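Protease (Helicobacter pylori, PDB 5EUF) is a protease of the M16 family, probably zinc-dependent, that probably acts as a virulence factor by cutting human JAM-A and weakening the gastric epithelial barrier. Local coordinates at residues Lys73-Phe78 with Tyr93-Ser98; Asn191-Val196 with Tyr375-Asp380; Asp270-Leu275 with Val400-Glu405; Ile352-Asp357 with Thr385-Gln390. All coordinates share one frame; numbering follows the deposited sequence.

Contact 1 (Lys73-Phe78 with Tyr93-Ser98); sequences KIVKRF and YFIKTS
Val75, on the last turn of helix 70-77, lies over Ile95 of strand 91-98 with their CA atoms 7.8 Å apart, and Phe78 stands 8.0 Å from Thr97, again CA to CA. The helix is ending here: Arg77 N still bonds to Lys73 O, whereas Phe78 N makes only weak bonds within the segment, to Ile74 O and Val75 O, and Phe78 itself has left helical geometry. On the strand, Ile95 and Thr97, two residues apart, turn the same face toward the helix. The first pair meets tip to tip, Val75 CG2 lying 3.9 Å from Ile95 CD1. Ile95 also uses its other branch: CG2, anti to the backbone N, comes to the edge of the Phe78 ring, near its plane and 4.3 Å from CE2. The Phe78 side chain leaves CA between its own N and carbonyl carbon (chi1 55°), which folds the ring back against the helix end and puts Val75 O over the centre of one face. The same ring crosses Thr97 at about a right angle, with CD2 3.7 Å from Thr97 OG1. This is a helix end laid on a sheet through side-chain packing. Backbone hydrogen bonds hold strand 91-98 between its antiparallel neighbours: Ile95 and Thr97 pair with Val33 and Ile31 of strand 30-37, Phe94 and Lys96 with Asn83 and Val81 of strand 81-86. Helix 102-113 covers the same face, bringing Leu108 against Val75 and Phe109 against Ile95.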
loop_
_atom_site.group_PDB
_atom_site.type_symbol
_atom_site.label_atom_id
_atom_site.label_comp_id
_atom_site.label_asym_id
_atom_site.label_seq_id
_atom_site.Cartn_x
_atom_site.Cartn_y
_atom_site.Cartn_z
ATOM N N LYS B 73 28.467 25.314 6.897
ATOM C CA LYS B 73 29.369 26.355 7.379
ATOM C C LYS B 73 30.323 26.814 6.280
ATOM O O LYS B 73 30.519 28.010 6.079
ATOM C CB LYS B 73 30.160 25.858 8.591
ATOM N N ILE B 74 30.904 25.853 5.568
ATOM C CA ILE B 74 31.813 26.151 4.468
ATOM C C ILE B 74 31.099 26.901 3.343
ATOM O O ILE B 74 31.616 27.897 2.829
ATOM C CB ILE B 74 32.451 24.865 3.904
ATOM C CG1 ILE B 74 33.497 24.321 4.879
ATOM C CG2 ILE B 74 33.087 25.125 2.549
ATOM C CD1 ILE B 74 34.220 23.090 4.379
ATOM N N VAL B 75 29.913 26.429 2.971
ATOM C CA VAL B 75 29.138 27.063 1.908
ATOM C C VAL B 75 28.803 28.504 2.266
ATOM O O VAL B 75 29.019 29.419 1.469
ATOM C CB VAL B 75 27.832 26.300 1.610
ATOM C CG1 VAL B 75 26.926 27.124 0.709
ATOM C CG2 VAL B 75 28.137 24.950 0.975
ATOM N N LYS B 76 28.288 28.699 3.476
ATOM C CA LYS B 76 27.920 30.026 3.954
ATOM C C LYS B 76 29.140 30.941 4.053
ATOM O O LYS B 76 29.024 32.158 3.919
ATOM C CB LYS B 76 27.220 29.931 5.312
ATOM N N ARG B 77 30.308 30.346 4.279
ATOM C CA ARG B 77 31.541 31.112 4.418
ATOM C C ARG B 77 31.909 31.843 3.128
ATOM O O ARG B 77 32.390 32.976 3.176
ATOM C CB ARG B 77 32.693 30.206 4.855
ATOM N N PHE B 78 31.692 31.212 1.974
ATOM C CA PHE B 78 31.938 31.919 0.719
ATOM C C PHE B 78 30.643 32.507 0.160
ATOM O O PHE B 78 30.503 32.701 -1.048
ATOM C CB PHE B 78 32.636 31.021 -0.322
ATOM C CG PHE B 78 31.928 29.721 -0.630
ATOM C CD1 PHE B 78 32.439 28.518 -0.168
ATOM C CD2 PHE B 78 30.797 29.693 -1.433
ATOM C CE1 PHE B 78 31.816 27.318 -0.470
ATOM C CE2 PHE B 78 30.168 28.499 -1.735
ATOM C CZ PHE B 78 30.679 27.310 -1.253
ATOM N N TYR B 93 20.218 18.149 -4.950
ATOM C CA TYR B 93 21.017 19.063 -4.138
ATOM C C TYR B 93 21.648 20.130 -5.030
ATOM O O TYR B 93 22.055 19.834 -6.154
ATOM C CB TYR B 93 22.118 18.313 -3.382
ATOM C CG TYR B 93 21.652 17.134 -2.555
ATOM C CD1 TYR B 93 21.323 17.287 -1.213
ATOM C CD2 TYR B 93 21.564 15.862 -3.109
ATOM C CE1 TYR B 93 20.903 16.212 -0.451
ATOM C CE2 TYR B 93 21.147 14.779 -2.355
ATOM C CZ TYR B 93 20.817 14.959 -1.026
ATOM O OH TYR B 93 20.402 13.884 -0.272
ATOM N N PHE B 94 21.745 21.363 -4.537
ATOM C CA PHE B 94 22.398 22.416 -5.313
ATOM C C PHE B 94 22.992 23.531 -4.456
ATOM O O PHE B 94 22.467 23.869 -3.395
ATOM C CB PHE B 94 21.422 23.016 -6.336
ATOM C CG PHE B 94 20.224 23.687 -5.722
ATOM C CD1 PHE B 94 20.263 25.031 -5.377
ATOM C CD2 PHE B 94 19.052 22.978 -5.507
ATOM C CE1 PHE B 94 19.163 25.647 -4.814
ATOM C CE2 PHE B 94 17.948 23.589 -4.948
ATOM C CZ PHE B 94 18.003 24.926 -4.601
ATOM N N ILE B 95 24.093 24.100 -4.942
ATOM C CA ILE B 95 24.734 25.244 -4.303
ATOM C C ILE B 95 24.645 26.477 -5.195
ATOM O O ILE B 95 25.001 26.427 -6.373
ATOM C CB ILE B 95 26.222 24.967 -3.986
ATOM C CG1 ILE B 95 26.359 23.854 -2.946
ATOM C CG2 ILE B 95 26.907 26.226 -3.487
ATOM C CD1 ILE B 95 27.796 23.534 -2.592
ATOM N N LYS B 96 24.161 27.580 -4.631
ATOM C CA LYS B 96 24.132 28.859 -5.331
ATOM C C LYS B 96 25.362 29.685 -4.981
ATOM O O LYS B 96 25.526 30.099 -3.836
ATOM C CB LYS B 96 22.867 29.643 -4.982
ATOM C CG LYS B 96 21.628 29.198 -5.729
ATOM C CD LYS B 96 21.749 29.520 -7.205
ATOM C CE LYS B 96 21.891 31.013 -7.435
ATOM N NZ LYS B 96 21.959 31.331 -8.885
ATOM N N THR B 97 26.223 29.927 -5.963
ATOM C CA THR B 97 27.429 30.709 -5.716
ATOM C C THR B 97 28.001 31.295 -7.006
ATOM O O THR B 97 27.291 31.438 -8.003
ATOM C CB THR B 97 28.508 29.859 -5.011
ATOM O OG1 THR B 97 29.708 30.629 -4.863
ATOM C CG2 THR B 97 28.806 28.598 -5.808
ATOM N N SER B 98 29.283 31.647 -6.975
ATOM C CA SER B 98 29.964 32.155 -8.160
ATOM C C SER B 98 30.911 31.099 -8.719
ATOM O O SER B 98 31.088 30.039 -8.119
ATOM C CB SER B 98 30.727 33.439 -7.838
ATOM O OG SER B 98 31.692 33.214 -6.829
#

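Contact 2 (Asn191-Val196 with Tyr375-Asp380); sequences NAIVLV and YLVQND
Ile193 CD1 and Leu195 CD1, both on strand 192-198, receive the C-terminal end of helix 365-376 where it packs on the six-stranded mixed sheet and turns off in a Schellman motif. Ile193 brings its methyl tip up to the helix end, with CD1 4.0 Å from Leu376 O, 4.2 Å from Leu376 CB and 4.4 Å from Val377 CG1; one methyl therefore touches both Leu376 and Val377. Extension at chi2 (175°) carries that methyl outward from the strand. Two residues along, Leu195 and Leu376 meet at a slant, their CD1 atoms 3.9 Å apart, and Leu195 CD2 also approaches Leu376 CD1. The side-chain contacts here are all apolar, and three of the four residues are buried; Ile193 CD1 also rests against the Leu376-Val377 peptide. Around them, Val20 of strand 18-23 touches both leucines, and Leu36 of strand 30-37 touches Ile193 and Val377, so the helix end rests on three neighbouring strands. The other face of strand 192-198 belongs to a different helix: Ala192, Val194 and Val196 pack on helix 102-113. Further out, Tyr375 meets Phe261 edge-to-face, while Gln378 offers its O to Lys262 NZ and its NE2 to Gln306 OE1, anchoring the turn to the loops beyond. The turn is closed by its own backbone. Asn379 takes a positive phi of 53°, its N bonds to Leu376 O at 2.8 Å, and Asp380 N, at the N-cap of the next helix, reaches back to Tyr375 O at 2.7 Å.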
loop_
_atom_site.group_PDB
_atom_site.type_symbol
_atom_site.label_atom_id
_atom_site.label_comp_id
_atom_site.label_asym_id
_atom_site.label_seq_id
_atom_site.Cartn_x
_atom_site.Cartn_y
_atom_site.Cartn_z
ATOM N N ASN B 191 24.279 6.347 -10.675
ATOM C CA ASN B 191 22.899 6.758 -10.478
ATOM C C ASN B 191 22.798 8.259 -10.217
ATOM O O ASN B 191 21.741 8.764 -9.835
ATOM C CB ASN B 191 22.275 5.974 -9.315
ATOM C CG ASN B 191 20.756 6.038 -9.308
ATOM O OD1 ASN B 191 20.118 6.053 -10.361
ATOM N ND2 ASN B 191 20.172 6.084 -8.115
ATOM N N ALA B 192 23.898 8.974 -10.432
ATOM C CA ALA B 192 23.948 10.398 -10.109
ATOM C C ALA B 192 24.305 11.269 -11.312
ATOM O O ALA B 192 24.958 10.818 -12.252
ATOM C CB ALA B 192 24.935 10.643 -8.980
ATOM N N ILE B 193 23.864 12.523 -11.263
ATOM C CA ILE B 193 24.148 13.501 -12.310
ATOM C C ILE B 193 24.656 14.807 -11.711
ATOM O O ILE B 193 24.012 15.382 -10.836
ATOM C CB ILE B 193 22.901 13.815 -13.161
ATOM C CG1 ILE B 193 22.386 12.556 -13.861
ATOM C CG2 ILE B 193 23.209 14.908 -14.178
ATOM C CD1 ILE B 193 21.088 12.772 -14.617
ATOM N N VAL B 194 25.809 15.270 -12.183
ATOM C CA VAL B 194 26.347 16.554 -11.750
ATOM C C VAL B 194 26.062 17.613 -12.810
ATOM O O VAL B 194 26.580 17.548 -13.927
ATOM C CB VAL B 194 27.862 16.482 -11.478
ATOM C CG1 VAL B 194 28.404 17.856 -11.114
ATOM C CG2 VAL B 194 28.155 15.478 -10.372
ATOM N N LEU B 195 25.227 18.582 -12.448
ATOM C CA LEU B 195 24.782 19.615 -13.373
ATOM C C LEU B 195 25.295 20.984 -12.949
ATOM O O LEU B 195 25.117 21.390 -11.802
ATOM C CB LEU B 195 23.253 19.622 -13.453
ATOM C CG LEU B 195 22.557 20.762 -14.197
ATOM C CD1 LEU B 195 22.816 20.678 -15.690
ATOM C CD2 LEU B 195 21.063 20.750 -13.909
ATOM N N VAL B 196 25.938 21.691 -13.873
ATOM C CA VAL B 196 26.448 23.032 -13.592
ATOM C C VAL B 196 25.906 24.048 -14.594
ATOM O O VAL B 196 26.129 23.932 -15.800
ATOM C CB VAL B 196 27.990 23.069 -13.610
ATOM C CG1 VAL B 196 28.485 24.491 -13.395
ATOM C CG2 VAL B 196 28.563 22.130 -12.552
ATOM N N TYR B 375 14.314 16.992 -16.600
ATOM C CA TYR B 375 14.342 16.282 -17.876
ATOM C C TYR B 375 15.593 15.424 -18.055
ATOM O O TYR B 375 15.592 14.475 -18.837
ATOM C CB TYR B 375 14.215 17.279 -19.033
ATOM C CG TYR B 375 12.812 17.820 -19.195
ATOM C CD1 TYR B 375 12.333 18.823 -18.362
ATOM C CD2 TYR B 375 11.963 17.319 -20.171
ATOM C CE1 TYR B 375 11.049 19.313 -18.500
ATOM C CE2 TYR B 375 10.680 17.804 -20.319
ATOM C CZ TYR B 375 10.228 18.801 -19.481
ATOM O OH TYR B 375 8.948 19.286 -19.621
ATOM N N LEU B 376 16.656 15.759 -17.329
ATOM C CA LEU B 376 17.888 14.976 -17.380
ATOM C C LEU B 376 17.711 13.620 -16.711
ATOM O O LEU B 376 18.121 12.595 -17.254
ATOM C CB LEU B 376 19.036 15.735 -16.715
ATOM C CG LEU B 376 19.734 16.787 -17.569
ATOM C CD1 LEU B 376 20.605 17.673 -16.696
ATOM C CD2 LEU B 376 20.560 16.110 -18.644
ATOM N N VAL B 377 17.096 13.622 -15.531
ATOM C CA VAL B 377 16.886 12.395 -14.768
ATOM C C VAL B 377 15.967 11.431 -15.510
ATOM O O VAL B 377 15.926 10.240 -15.201
ATOM C CB VAL B 377 16.293 12.686 -13.374
ATOM C CG1 VAL B 377 17.228 13.577 -12.578
ATOM C CG2 VAL B 377 14.922 13.328 -13.501
ATOM N N GLN B 378 15.232 11.954 -16.486
ATOM C CA GLN B 378 14.338 11.142 -17.300
ATOM C C GLN B 378 14.958 10.849 -18.662
ATOM O O GLN B 378 14.393 10.097 -19.461
ATOM C CB GLN B 378 12.989 11.842 -17.480
ATOM C CG GLN B 378 12.332 12.276 -16.180
ATOM C CD GLN B 378 12.012 11.109 -15.268
ATOM O OE1 GLN B 378 11.908 9.966 -15.715
ATOM N NE2 GLN B 378 11.856 11.391 -13.979
ATOM N N ASN B 379 16.127 11.439 -18.908
ATOM C CA ASN B 379 16.781 11.382 -20.211
ATOM C C ASN B 379 15.821 11.838 -21.306
ATOM O O ASN B 379 15.537 11.101 -22.250
ATOM C CB ASN B 379 17.304 9.973 -20.501
ATOM C CG ASN B 379 18.385 9.959 -21.569
ATOM O OD1 ASN B 379 18.370 10.769 -22.498
ATOM N ND2 ASN B 379 19.334 9.039 -21.439
ATOM N N ASP B 380 15.320 13.060 -21.164
ATOM C CA ASP B 380 14.332 13.601 -22.088
ATOM C C ASP B 380 14.644 15.057 -22.438
ATOM O O ASP B 380 13.773 15.922 -22.364
ATOM C CB ASP B 380 12.930 13.486 -21.484
ATOM C CG ASP B 380 11.833 13.767 -22.490
ATOM O OD1 ASP B 380 12.017 13.433 -23.680
ATOM O OD2 ASP B 380 10.790 14.327 -22.088
#

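Contact 3 (Asp270-Leu275 with Val400-Glu405); sequences DALSKL and VRVANE
Leu272 CD1 stands almost straight above one face of the Val402-Ala403 peptide group, 4.0 Å from Ala403 N. A second flat group, the side-chain amide of Asn404, turns back along its own helix to the residue four before it: ND2 donates in the amide plane to Val400 O, 2.8 Å away and nearly straight at 173°. That oxygen also takes the regular helical bond from Asn404 N, 3.0 Å off, and the two donors come from opposite faces of its carbonyl plane. The contact is helix-helix packing away from the annotated sites, and helix 266-276 lies within the range of the M16 inactive domain. The packing itself is narrow. One leucine methyl does the touching: besides the peptide, Leu272 CD1 meets Val402 CG1 at 4.0 Å and Ala403 CB at 4.2 Å. Val402 presents CG1 from the position anti to its backbone N (chi1 173°); Leu272 and Val402 lie alongside one another, pointing opposite ways. Val402 also packs on Ala268 and Leu269 of helix 266-276, and Leu337 of helix 323-338 touches both Leu272 and Ala403, so three helices share this patch. Polar ties lie at its border. Arg401 NH1 forms a salt bridge with Asp398 that stays within helix 396-406. The chemistry thus separates a buried apolar centre of three residues, held by van der Waals contact, from two polar links that join helix 396-406 to other parts: Arg401 NH2 to Asp265, just before helix 266-276, and Asn404 ND2 to Lys338 O, at the end of helix 323-338.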
loop_
_atom_site.group_PDB
_atom_site.type_symbol
_atom_site.label_atom_id
_atom_site.label_comp_id
_atom_site.label_asym_id
_atom_site.label_seq_id
_atom_site.Cartn_x
_atom_site.Cartn_y
_atom_site.Cartn_z
ATOM N N ASP B 270 -0.112 20.752 -18.993
ATOM C CA ASP B 270 0.513 21.935 -18.419
ATOM C C ASP B 270 -0.288 23.182 -18.782
ATOM O O ASP B 270 -0.533 24.042 -17.936
ATOM C CB ASP B 270 1.964 22.066 -18.897
ATOM C CG ASP B 270 2.877 21.019 -18.285
ATOM O OD1 ASP B 270 2.364 20.058 -17.678
ATOM O OD2 ASP B 270 4.111 21.155 -18.411
ATOM N N ALA B 271 -0.709 23.262 -20.041
ATOM C CA ALA B 271 -1.500 24.392 -20.513
ATOM C C ALA B 271 -2.877 24.429 -19.854
ATOM O O ALA B 271 -3.407 25.504 -19.574
ATOM C CB ALA B 271 -1.639 24.346 -22.026
ATOM N N LEU B 272 -3.454 23.255 -19.612
ATOM C CA LEU B 272 -4.754 23.172 -18.953
ATOM C C LEU B 272 -4.678 23.689 -17.518
ATOM O O LEU B 272 -5.592 24.366 -17.047
ATOM C CB LEU B 272 -5.280 21.734 -18.968
ATOM C CG LEU B 272 -6.079 21.310 -20.203
ATOM C CD1 LEU B 272 -6.457 19.836 -20.138
ATOM C CD2 LEU B 272 -7.322 22.172 -20.351
ATOM N N SER B 273 -3.584 23.373 -16.832
ATOM C CA SER B 273 -3.388 23.821 -15.459
ATOM C C SER B 273 -3.176 25.330 -15.407
ATOM O O SER B 273 -3.665 26.004 -14.500
ATOM C CB SER B 273 -2.201 23.100 -14.821
ATOM O OG SER B 273 -2.033 23.498 -13.472
ATOM N N LYS B 274 -2.443 25.850 -16.386
ATOM C CA LYS B 274 -2.242 27.290 -16.523
ATOM C C LYS B 274 -3.580 28.010 -16.663
ATOM O O LYS B 274 -3.762 29.113 -16.149
ATOM C CB LYS B 274 -1.352 27.599 -17.732
ATOM C CG LYS B 274 0.098 27.928 -17.396
ATOM C CD LYS B 274 0.822 26.746 -16.772
ATOM C CE LYS B 274 2.235 27.125 -16.354
ATOM N NZ LYS B 274 2.237 28.242 -15.367
ATOM N N LEU B 275 -4.513 27.370 -17.361
ATOM C CA LEU B 275 -5.832 27.943 -17.600
ATOM C C LEU B 275 -6.783 27.772 -16.415
ATOM O O LEU B 275 -7.487 28.708 -16.032
ATOM C CB LEU B 275 -6.456 27.312 -18.845
ATOM C CG LEU B 275 -7.947 27.580 -19.047
ATOM C CD1 LEU B 275 -8.172 28.958 -19.657
ATOM C CD2 LEU B 275 -8.594 26.483 -19.887
ATOM N N VAL B 400 -9.060 20.674 -25.272
ATOM C CA VAL B 400 -10.362 20.055 -25.043
ATOM C C VAL B 400 -10.301 18.538 -25.235
ATOM O O VAL B 400 -10.965 17.788 -24.518
ATOM C CB VAL B 400 -11.439 20.658 -25.971
ATOM C CG1 VAL B 400 -12.793 20.009 -25.719
ATOM C CG2 VAL B 400 -11.530 22.160 -25.762
ATOM N N ARG B 401 -9.501 18.087 -26.198
ATOM C CA ARG B 401 -9.278 16.656 -26.398
ATOM C C ARG B 401 -8.665 16.027 -25.154
ATOM O O ARG B 401 -9.150 15.014 -24.653
ATOM C CB ARG B 401 -8.366 16.402 -27.600
ATOM C CG ARG B 401 -7.993 14.932 -27.781
ATOM C CD ARG B 401 -6.818 14.745 -28.733
ATOM N NE ARG B 401 -5.548 15.168 -28.145
ATOM C CZ ARG B 401 -4.888 16.268 -28.495
ATOM N NH1 ARG B 401 -5.372 17.062 -29.441
ATOM N NH2 ARG B 401 -3.740 16.571 -27.903
ATOM N N VAL B 402 -7.590 16.639 -24.667
ATOM C CA VAL B 402 -6.888 16.159 -23.487
ATOM C C VAL B 402 -7.804 16.193 -22.267
ATOM O O VAL B 402 -7.772 15.289 -21.428
ATOM C CB VAL B 402 -5.622 16.996 -23.220
ATOM C CG1 VAL B 402 -4.983 16.603 -21.902
ATOM C CG2 VAL B 402 -4.634 16.821 -24.359
ATOM N N ALA B 403 -8.632 17.231 -22.189
ATOM C CA ALA B 403 -9.595 17.368 -21.105
ATOM C C ALA B 403 -10.550 16.178 -21.063
ATOM O O ALA B 403 -10.627 15.473 -20.058
ATOM C CB ALA B 403 -10.370 18.665 -21.246
ATOM N N ASN B 404 -11.266 15.950 -22.161
ATOM C CA ASN B 404 -12.216 14.842 -22.236
ATOM C C ASN B 404 -11.553 13.474 -22.117
ATOM O O ASN B 404 -12.197 12.490 -21.749
ATOM C CB ASN B 404 -13.006 14.909 -23.542
ATOM C CG ASN B 404 -14.062 15.990 -23.525
ATOM O OD1 ASN B 404 -15.239 15.720 -23.281
ATOM N ND2 ASN B 404 -13.648 17.225 -23.778
ATOM N N GLU B 405 -10.264 13.416 -22.428
ATOM C CA GLU B 405 -9.535 12.157 -22.414
ATOM C C GLU B 405 -9.279 11.661 -20.997
ATOM O O GLU B 405 -9.441 10.476 -20.706
ATOM C CB GLU B 405 -8.207 12.305 -23.153
ATOM C CG GLU B 405 -7.383 11.031 -23.211
ATOM C CD GLU B 405 -7.932 10.018 -24.196
ATOM O OE1 GLU B 405 -8.784 10.395 -25.029
ATOM O OE2 GLU B 405 -7.509 8.844 -24.138
#

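Contact 4 (Ile352-Asp357 with Thr385-Gln390); sequences INQKAD and TDYQQQ
A glutamine-to-glutamine bridge joins two helices here, Gln354 of the long helix 344-361 and Gln388 in the first turn of the short helix 387-392. Gln354 NE2 donates to Gln388 OE1 at 2.8 Å, with an N-H...O angle of 162°. The donor lies in the carbonyl plane of Gln388, on a lone pair, and the oxygen in turn lies in the amide plane of Gln354; the two amides are nearly coplanar, 30° apart. Both chains bend at chi2, and Gln354 CG also lies 3.9 Å from Gln388 OE1. Tyr387 flanks the bridge with its ring edge, since both Gln354 NE2 and Gln388 OE1 lie near the plane of that ring. Its hydroxyl points elsewhere, hydrogen-bonded to Asp270 of helix 266-276, an anchor that should help to keep the ring in place. Phe391 and Leu392, further along the short helix, pack on Gln354 and Lys355, adding an apolar side to this surface contact. At the tyrosine edge, CE1 of Tyr387 lies 4.0 Å from NE2 of Gln354.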
loop_
_atom_site.group_PDB
_atom_site.type_symbol
_atom_site.label_atom_id
_atom_site.label_comp_id
_atom_site.label_asym_id
_atom_site.label_seq_id
_atom_site.Cartn_x
_atom_site.Cartn_y
_atom_site.Cartn_z
ATOM N N ILE B 352 1.075 33.900 -24.268
ATOM C CA ILE B 352 1.884 35.102 -24.109
ATOM C C ILE B 352 2.559 35.093 -22.738
ATOM O O ILE B 352 3.673 35.595 -22.584
ATOM C CB ILE B 352 1.049 36.398 -24.301
ATOM C CG1 ILE B 352 1.954 37.632 -24.289
ATOM C CG2 ILE B 352 -0.034 36.521 -23.248
ATOM C CD1 ILE B 352 1.204 38.945 -24.385
ATOM N N ASN B 353 1.896 34.493 -21.751
ATOM C CA ASN B 353 2.466 34.388 -20.412
ATOM C C ASN B 353 3.578 33.351 -20.363
ATOM O O ASN B 353 4.551 33.503 -19.622
ATOM C CB ASN B 353 1.385 34.042 -19.388
ATOM C CG ASN B 353 0.410 35.180 -19.164
ATOM O OD1 ASN B 353 0.728 36.345 -19.410
ATOM N ND2 ASN B 353 -0.787 34.847 -18.691
ATOM N N GLN B 354 3.428 32.297 -21.160
ATOM C CA GLN B 354 4.427 31.240 -21.232
ATOM C C GLN B 354 5.714 31.751 -21.876
ATOM O O GLN B 354 6.813 31.347 -21.494
ATOM C CB GLN B 354 3.876 30.036 -22.005
ATOM C CG GLN B 354 4.872 28.904 -22.204
ATOM C CD GLN B 354 5.479 28.421 -20.902
ATOM O OE1 GLN B 354 4.839 28.458 -19.850
ATOM N NE2 GLN B 354 6.727 27.969 -20.962
ATOM N N LYS B 355 5.568 32.642 -22.853
ATOM C CA LYS B 355 6.715 33.301 -23.468
ATOM C C LYS B 355 7.477 34.114 -22.429
ATOM O O LYS B 355 8.699 34.010 -22.319
ATOM C CB LYS B 355 6.274 34.211 -24.618
ATOM C CG LYS B 355 6.061 33.513 -25.954
ATOM C CD LYS B 355 5.541 34.499 -26.997
ATOM C CE LYS B 355 5.464 33.881 -28.391
ATOM N NZ LYS B 355 6.806 33.680 -29.012
ATOM N N ALA B 356 6.743 34.917 -21.665
ATOM C CA ALA B 356 7.341 35.820 -20.686
ATOM C C ALA B 356 8.070 35.063 -19.578
ATOM O O ALA B 356 9.146 35.476 -19.140
ATOM C CB ALA B 356 6.275 36.730 -20.091
ATOM N N ASP B 357 7.482 33.960 -19.126
ATOM C CA ASP B 357 8.095 33.153 -18.080
ATOM C C ASP B 357 9.346 32.449 -18.595
ATOM O O ASP B 357 10.333 32.312 -17.874
ATOM C CB ASP B 357 7.099 32.130 -17.533
ATOM C CG ASP B 357 5.967 32.777 -16.758
ATOM O OD1 ASP B 357 6.129 33.940 -16.332
ATOM O OD2 ASP B 357 4.919 32.123 -16.569
ATOM N N THR B 385 13.690 20.659 -25.210
ATOM C CA THR B 385 13.972 21.603 -26.285
ATOM C C THR B 385 12.739 21.826 -27.155
ATOM O O THR B 385 12.492 22.936 -27.620
ATOM C CB THR B 385 15.142 21.125 -27.171
ATOM O OG1 THR B 385 14.809 19.871 -27.778
ATOM C CG2 THR B 385 16.411 20.959 -26.346
ATOM N N ASP B 386 11.961 20.766 -27.360
ATOM C CA ASP B 386 10.785 20.835 -28.223
ATOM C C ASP B 386 9.557 21.387 -27.508
ATOM O O ASP B 386 8.489 21.494 -28.108
ATOM C CB ASP B 386 10.453 19.451 -28.790
ATOM C CG ASP B 386 11.491 18.957 -29.776
ATOM O OD1 ASP B 386 12.220 19.795 -30.351
ATOM O OD2 ASP B 386 11.573 17.727 -29.984
ATOM N N TYR B 387 9.709 21.737 -26.234
ATOM C CA TYR B 387 8.570 22.132 -25.405
ATOM C C TYR B 387 7.896 23.411 -25.901
ATOM O O TYR B 387 6.700 23.412 -26.199
ATOM C CB TYR B 387 9.015 22.308 -23.951
ATOM C CG TYR B 387 7.884 22.535 -22.971
ATOM C CD1 TYR B 387 7.475 23.818 -22.635
ATOM C CD2 TYR B 387 7.232 21.463 -22.373
ATOM C CE1 TYR B 387 6.444 24.029 -21.736
ATOM C CE2 TYR B 387 6.199 21.663 -21.472
ATOM C CZ TYR B 387 5.811 22.949 -21.157
ATOM O OH TYR B 387 4.783 23.156 -20.260
ATOM N N GLN B 388 8.673 24.487 -25.991
ATOM C CA GLN B 388 8.153 25.800 -26.363
ATOM C C GLN B 388 7.359 25.788 -27.664
ATOM O O GLN B 388 6.273 26.362 -27.738
ATOM C CB GLN B 388 9.296 26.807 -26.475
ATOM C CG GLN B 388 9.793 27.307 -25.137
ATOM C CD GLN B 388 8.685 27.929 -24.316
ATOM O OE1 GLN B 388 8.382 27.470 -23.215
ATOM N NE2 GLN B 388 8.068 28.978 -24.850
ATOM N N GLN B 389 7.900 25.134 -28.686
ATOM C CA GLN B 389 7.227 25.082 -29.977
ATOM C C GLN B 389 5.926 24.291 -29.880
ATOM O O GLN B 389 4.925 24.651 -30.497
ATOM C CB GLN B 389 8.140 24.471 -31.043
ATOM C CG GLN B 389 7.601 24.602 -32.460
ATOM C CD GLN B 389 7.382 26.051 -32.871
ATOM O OE1 GLN B 389 8.139 26.941 -32.480
ATOM N NE2 GLN B 389 6.339 26.293 -33.660
ATOM N N GLN B 390 5.940 23.219 -29.094
ATOM C CA GLN B 390 4.754 22.392 -28.924
ATOM C C GLN B 390 3.668 23.156 -28.179
ATOM O O GLN B 390 2.477 23.000 -28.457
ATOM C CB GLN B 390 5.098 21.098 -28.182
ATOM C CG GLN B 390 5.805 20.059 -29.038
ATOM C CD GLN B 390 5.966 18.724 -28.331
ATOM O OE1 GLN B 390 5.231 18.410 -27.393
ATOM N NE2 GLN B 390 6.930 17.930 -28.782
#

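Contacts 1 and 2 reach the same six-stranded sheet from opposite faces; helix 102-113 lies on the face that contact 1 uses, and the centres are 21 Å apart. Contact 4 touches both contact 2 and contact 3: Tyr387 OH lies 2.8 Å from Asp270 OD2, a probable hydrogen bond, while its CD2 packs 3.9 Å from Tyr375 OH. Contacts 3 and 4 have centres 16 Å apart, and contact 1 lies about 40 Å from contact 3, centre to centre. All four sit away from the zinc site of His53 and Glu133. The Tyr387 side chain is nevertheless about 6 Å from a bound zinc ion, evidently a different one; the side chains of Val377 and Leu272 are about 11 and 12 Å from a bound zinc ion.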